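Local coordinates for protein response regulator (Caulobacter vibrioides, PDB 3N0R) that probably acts as a stress response regulator, its receiver domain controlling, in a phosphorylation-dependent way, how a sigma-factor-like domain engages an anti-sigma factor, at residues 160-165 with 202-207; 166-171 with 213-218. The protein carries 1 engineered substitution. All blocks are in the same frame, centred on the assembly; numbering follows the deposited sequence.

Interaction 1: 160-165 with 202-207; sequences ATEVLI and TRRTPG
The carboxylate of Glu162 lies over one face of the Arg204 guanidinium, with Glu162 CD 3.3 Å above the plane and over its centre. The two flat groups stand nearly upright to each other, 81° apart, and the two side chains cross at about a right angle. Glu162 OE1 comes to 3.0 Å from Arg204 NH1, but no N-H is directed at it, so this salt bridge rests on charge rather than on a directed hydrogen bond. Arg204 reaches it with a chain extended from CG to NE, its CG anti to the backbone N (chi1 -161°).

Beside the ion pair the backbones meet. Gly207 N donates to Glu162 O at 2.8 Å, with an N-H...O angle of 145°. This bond lies where the loop after helix 194-203 turns into strand 208-212, which runs parallel to strand 162-166 in the central sheet of the receiver fold; Leu164 carries the pairing on, through backbone bonds to Leu208 and Leu210. Pro206 places its CB 3.7 Å from Glu162 O and 4.1 Å from Leu164 CB, the same atom thus meeting a carbonyl oxygen and an apolar side chain. Thr161 OG1 packs 3.5 Å from Gly207 CA.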
loop_
_atom_site.group_PDB
_atom_site.type_symbol
_atom_site.label_atom_id
_atom_site.label_comp_id
_atom_site.label_asym_id
_atom_site.label_seq_id
_atom_site.Cartn_x
_atom_site.Cartn_y
_atom_site.Cartn_z
ATOM N N ALA A 160 12.352 -14.980 -4.001
ATOM C CA ALA A 160 11.415 -15.845 -3.295
ATOM C C ALA A 160 11.737 -15.826 -1.809
ATOM O O ALA A 160 12.906 -15.908 -1.408
ATOM C CB ALA A 160 11.497 -17.271 -3.825
ATOM N N THR A 161 10.705 -15.745 -0.992
ATOM C CA THR A 161 10.913 -15.789 0.440
ATOM C C THR A 161 9.929 -16.741 1.097
ATOM O O THR A 161 9.020 -17.274 0.446
ATOM C CB THR A 161 10.853 -14.380 1.056
ATOM O OG1 THR A 161 11.323 -14.410 2.411
ATOM C CG2 THR A 161 9.448 -13.809 0.981
ATOM N N GLU A 162 10.140 -16.968 2.385
ATOM C CA GLU A 162 9.264 -17.828 3.160
ATOM C C GLU A 162 8.157 -17.004 3.792
ATOM O O GLU A 162 8.418 -15.967 4.404
ATOM C CB GLU A 162 10.063 -18.553 4.241
ATOM C CG GLU A 162 11.081 -19.520 3.680
ATOM C CD GLU A 162 11.817 -20.287 4.756
ATOM O OE1 GLU A 162 11.479 -20.121 5.948
ATOM O OE2 GLU A 162 12.737 -21.055 4.407
ATOM N N VAL A 163 6.925 -17.467 3.634
ATOM C CA VAL A 163 5.758 -16.710 4.056
ATOM C C VAL A 163 4.911 -17.498 5.039
ATOM O O VAL A 163 4.566 -18.658 4.786
ATOM C CB VAL A 163 4.899 -16.326 2.836
ATOM C CG1 VAL A 163 3.718 -15.482 3.265
ATOM C CG2 VAL A 163 5.755 -15.587 1.811
ATOM N N LEU A 164 4.569 -16.858 6.156
ATOM C CA LEU A 164 3.606 -17.403 7.116
ATOM C C LEU A 164 2.279 -16.674 6.948
ATOM O O LEU A 164 2.244 -15.437 6.879
ATOM C CB LEU A 164 4.118 -17.196 8.546
ATOM C CG LEU A 164 3.129 -17.510 9.669
ATOM C CD1 LEU A 164 2.765 -18.995 9.676
ATOM C CD2 LEU A 164 3.722 -17.116 11.013
ATOM N N ILE A 165 1.196 -17.440 6.862
ATOM C CA ILE A 165 -0.144 -16.868 6.805
ATOM C C ILE A 165 -0.847 -17.148 8.130
ATOM O O ILE A 165 -0.794 -18.271 8.627
ATOM C CB ILE A 165 -0.947 -17.485 5.633
ATOM C CG1 ILE A 165 -0.295 -17.128 4.294
ATOM C CG2 ILE A 165 -2.414 -17.038 5.679
ATOM C CD1 ILE A 165 -0.723 -17.995 3.157
ATOM N N THR A 202 8.359 -20.369 15.937
ATOM C CA THR A 202 9.353 -21.044 16.759
ATOM C C THR A 202 10.150 -22.068 15.943
ATOM O O THR A 202 11.346 -22.261 16.163
ATOM C CB THR A 202 8.688 -21.695 17.976
ATOM O OG1 THR A 202 8.031 -20.678 18.743
ATOM C CG2 THR A 202 9.711 -22.392 18.853
ATOM N N ARG A 203 9.494 -22.696 14.974
ATOM C CA ARG A 203 10.182 -23.633 14.091
ATOM C C ARG A 203 11.056 -22.929 13.057
ATOM O O ARG A 203 12.179 -23.369 12.786
ATOM C CB ARG A 203 9.189 -24.558 13.389
ATOM C CG ARG A 203 8.775 -25.745 14.222
ATOM C CD ARG A 203 8.064 -26.794 13.384
ATOM N NE ARG A 203 7.888 -28.035 14.129
ATOM C CZ ARG A 203 7.067 -28.162 15.166
ATOM N NH1 ARG A 203 6.355 -27.120 15.568
ATOM N NH2 ARG A 203 6.956 -29.323 15.798
ATOM N N ARG A 204 10.547 -21.842 12.476
ATOM C CA ARG A 204 11.292 -21.132 11.447
ATOM C C ARG A 204 10.814 -19.691 11.352
ATOM O O ARG A 204 9.622 -19.441 11.285
ATOM C CB ARG A 204 11.098 -21.832 10.100
ATOM C CG ARG A 204 12.146 -21.500 9.052
ATOM C CD ARG A 204 12.076 -22.494 7.902
ATOM N NE ARG A 204 13.277 -22.542 7.063
ATOM C CZ ARG A 204 14.160 -21.555 6.909
ATOM N NH1 ARG A 204 14.006 -20.391 7.528
ATOM N NH2 ARG A 204 15.207 -21.733 6.111
ATOM N N THR A 205 11.739 -18.739 11.358
ATOM C CA THR A 205 11.369 -17.340 11.196
ATOM C C THR A 205 11.077 -17.062 9.722
ATOM O O THR A 205 11.911 -17.316 8.864
ATOM C CB THR A 205 12.476 -16.389 11.697
ATOM O OG1 THR A 205 12.832 -16.739 13.039
ATOM C CG2 THR A 205 12.005 -14.938 11.658
ATOM N N PRO A 206 9.882 -16.548 9.423
ATOM C CA PRO A 206 9.536 -16.277 8.025
ATOM C C PRO A 206 10.167 -14.973 7.534
ATOM O O PRO A 206 10.663 -14.184 8.341
ATOM C CB PRO A 206 8.016 -16.139 8.079
ATOM C CG PRO A 206 7.754 -15.603 9.425
ATOM C CD PRO A 206 8.784 -16.205 10.339
ATOM N N GLY A 207 10.124 -14.746 6.221
ATOM C CA GLY A 207 10.544 -13.481 5.645
ATOM C C GLY A 207 9.392 -12.513 5.445
ATOM O O GLY A 207 9.601 -11.348 5.104
#

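Interaction 2: 166-171 with 213-218; sequences IEDEPV and IQLADG
With chi1 at 59°, the CG of Asp168 stands between its own backbone N and carbonyl carbon, and the carboxylate is carried across to the backbone of Leu215 and Ala216. Leu215 has its CG beside the backbone N (chi1 -57°), which brings CD2 to 3.7 Å from Asp168 OD1; the two side chains pass obliquely. The carboxylate oxygens do different work. Asp168 OD2 accepts a weak bond from Ala216 N, 2.7 Å long but bent to 127°, and also lies 3.1 Å from Ala216 CB. Asp168 OD1 accepts a hydrogen bond from a water, 2.7 Å from the water oxygen, and the same water donates to Gln214 O, so a second, indirect link joins the two loops. Deeper in, Ile166 CG2 and Leu215 CD1 make a loose apolar contact at 4.5 Å.

Glu167 turns back on its own segment: its OE1 accepts from Glu169 N at 3.1 Å through the lone pair facing away from OE2, fixing the chain just before helix 170-182. Its OE2 lies close to Asp212 OD2. Asp212 is the predicted phosphorylation site, unmodified here, and Lys260 pairs with Glu169. Acidic residues just after the first strand, beside this aspartate and a lysine, are consistent with the phosphoacceptor pocket of a response regulator receiver domain.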
loop_
_atom_site.group_PDB
_atom_site.type_symbol
_atom_site.label_atom_id
_atom_site.label_comp_id
_atom_site.label_asym_id
_atom_site.label_seq_id
_atom_site.Cartn_x
_atom_site.Cartn_y
_atom_site.Cartn_z
ATOM N N ILE A 166 -1.486 -16.128 8.704
ATOM C CA ILE A 166 -2.293 -16.299 9.912
ATOM C C ILE A 166 -3.734 -15.921 9.577
ATOM O O ILE A 166 -4.073 -14.743 9.441
ATOM C CB ILE A 166 -1.765 -15.472 11.112
ATOM C CG1 ILE A 166 -0.249 -15.664 11.297
ATOM C CG2 ILE A 166 -2.529 -15.836 12.381
ATOM C CD1 ILE A 166 0.387 -14.704 12.297
ATOM N N GLU A 167 -4.562 -16.939 9.395
ATOM C CA GLU A 167 -5.915 -16.763 8.895
ATOM C C GLU A 167 -6.706 -17.999 9.267
ATOM O O GLU A 167 -6.269 -19.118 9.004
ATOM C CB GLU A 167 -5.890 -16.597 7.371
ATOM C CG GLU A 167 -7.264 -16.473 6.739
ATOM C CD GLU A 167 -8.032 -15.290 7.268
ATOM O OE1 GLU A 167 -9.069 -15.492 7.932
ATOM O OE2 GLU A 167 -7.590 -14.148 7.025
ATOM N N ASP A 168 -7.875 -17.806 9.868
ATOM C CA ASP A 168 -8.697 -18.946 10.276
ATOM C C ASP A 168 -9.882 -19.227 9.351
ATOM O O ASP A 168 -10.462 -20.303 9.407
ATOM C CB ASP A 168 -9.149 -18.832 11.741
ATOM C CG ASP A 168 -9.958 -17.586 12.014
ATOM O OD1 ASP A 168 -9.961 -16.657 11.183
ATOM O OD2 ASP A 168 -10.586 -17.535 13.092
ATOM N N GLU A 169 -10.252 -18.274 8.501
ATOM C CA GLU A 169 -11.333 -18.528 7.549
ATOM C C GLU A 169 -10.759 -19.393 6.437
ATOM O O GLU A 169 -9.869 -18.956 5.728
ATOM C CB GLU A 169 -11.867 -17.226 6.960
ATOM C CG GLU A 169 -12.630 -16.347 7.918
ATOM C CD GLU A 169 -13.498 -15.348 7.179
ATOM O OE1 GLU A 169 -12.988 -14.274 6.800
ATOM O OE2 GLU A 169 -14.687 -15.652 6.947
ATOM N N PRO A 170 -11.264 -20.626 6.279
ATOM C CA PRO A 170 -10.512 -21.551 5.421
ATOM C C PRO A 170 -10.462 -21.187 3.935
ATOM O O PRO A 170 -9.415 -21.384 3.323
ATOM C CB PRO A 170 -11.221 -22.895 5.624
ATOM C CG PRO A 170 -12.546 -22.554 6.177
ATOM C CD PRO A 170 -12.391 -21.281 6.958
ATOM N N VAL A 171 -11.551 -20.686 3.356
ATOM C CA VAL A 171 -11.512 -20.322 1.941
ATOM C C VAL A 171 -10.539 -19.167 1.725
ATOM O O VAL A 171 -9.782 -19.151 0.753
ATOM C CB VAL A 171 -12.907 -19.945 1.408
ATOM C CG1 VAL A 171 -12.792 -19.339 0.010
ATOM C CG2 VAL A 171 -13.812 -21.165 1.394
ATOM N N ILE A 213 -6.519 -9.356 10.815
ATOM C CA ILE A 213 -6.647 -8.410 11.913
ATOM C C ILE A 213 -7.507 -8.978 13.047
ATOM O O ILE A 213 -7.396 -8.552 14.194
ATOM C CB ILE A 213 -7.256 -7.076 11.413
ATOM C CG1 ILE A 213 -6.935 -5.930 12.376
ATOM C CG2 ILE A 213 -8.756 -7.218 11.179
ATOM C CD1 ILE A 213 -5.472 -5.565 12.412
ATOM N N GLN A 214 -8.371 -9.933 12.720
ATOM C CA GLN A 214 -9.297 -10.456 13.714
ATOM C C GLN A 214 -9.661 -11.899 13.440
ATOM O O GLN A 214 -10.370 -12.198 12.480
ATOM C CB GLN A 214 -10.567 -9.607 13.747
ATOM C CG GLN A 214 -11.431 -9.826 14.974
ATOM C CD GLN A 214 -12.434 -8.712 15.158
ATOM O OE1 GLN A 214 -13.123 -8.320 14.214
ATOM N NE2 GLN A 214 -12.507 -8.178 16.370
ATOM N N LEU A 215 -9.178 -12.787 14.300
ATOM C CA LEU A 215 -9.526 -14.195 14.227
ATOM C C LEU A 215 -10.897 -14.451 14.859
ATOM O O LEU A 215 -11.612 -13.515 15.224
ATOM C CB LEU A 215 -8.449 -15.040 14.910
ATOM C CG LEU A 215 -7.029 -14.874 14.355
ATOM C CD1 LEU A 215 -6.020 -15.681 15.164
ATOM C CD2 LEU A 215 -6.972 -15.264 12.878
ATOM N N ALA A 216 -11.251 -15.725 14.992
ATOM C CA ALA A 216 -12.564 -16.126 15.492
ATOM C C ALA A 216 -12.796 -15.722 16.947
ATOM O O ALA A 216 -13.926 -15.437 17.349
ATOM C CB ALA A 216 -12.753 -17.630 15.323
ATOM N N ASP A 217 -11.726 -15.704 17.737
ATOM C CA ASP A 217 -11.830 -15.344 19.149
ATOM C C ASP A 217 -11.844 -13.829 19.343
ATOM O O ASP A 217 -11.913 -13.338 20.470
ATOM C CB ASP A 217 -10.687 -15.973 19.954
ATOM C CG ASP A 217 -9.322 -15.453 19.534
ATOM O OD1 ASP A 217 -9.236 -14.785 18.485
ATOM O OD2 ASP A 217 -8.333 -15.722 20.251
ATOM N N GLY A 218 -11.782 -13.093 18.237
ATOM C CA GLY A 218 -11.756 -11.643 18.284
ATOM C C GLY A 218 -10.351 -11.092 18.425
ATOM O O GLY A 218 -10.148 -9.879 18.402
HETATM O O HOH W 1 -11.260 -14.285 10.856
#

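How the interactions relate
The contacts flank the two ends of the same parallel pair in the receiver sheet, strands 162-166 and 208-212, their centres about 19 Å apart. Interaction 1 lies where the strands begin and is partly buried: a backbone bond and apolar packing accompany an ion pair that includes an exposed arginine. Interaction 2 lies at and just beyond the C-terminal ends of the strands, where both chains leave the sheet as loops; most of its touching residues are buried, yet its polar links are a bent carboxylate bond and a bridging water. Direct charge pairing across the segments thus belongs to the former, whereas acidic groups gather at the latter, beside the predicted phosphorylation site.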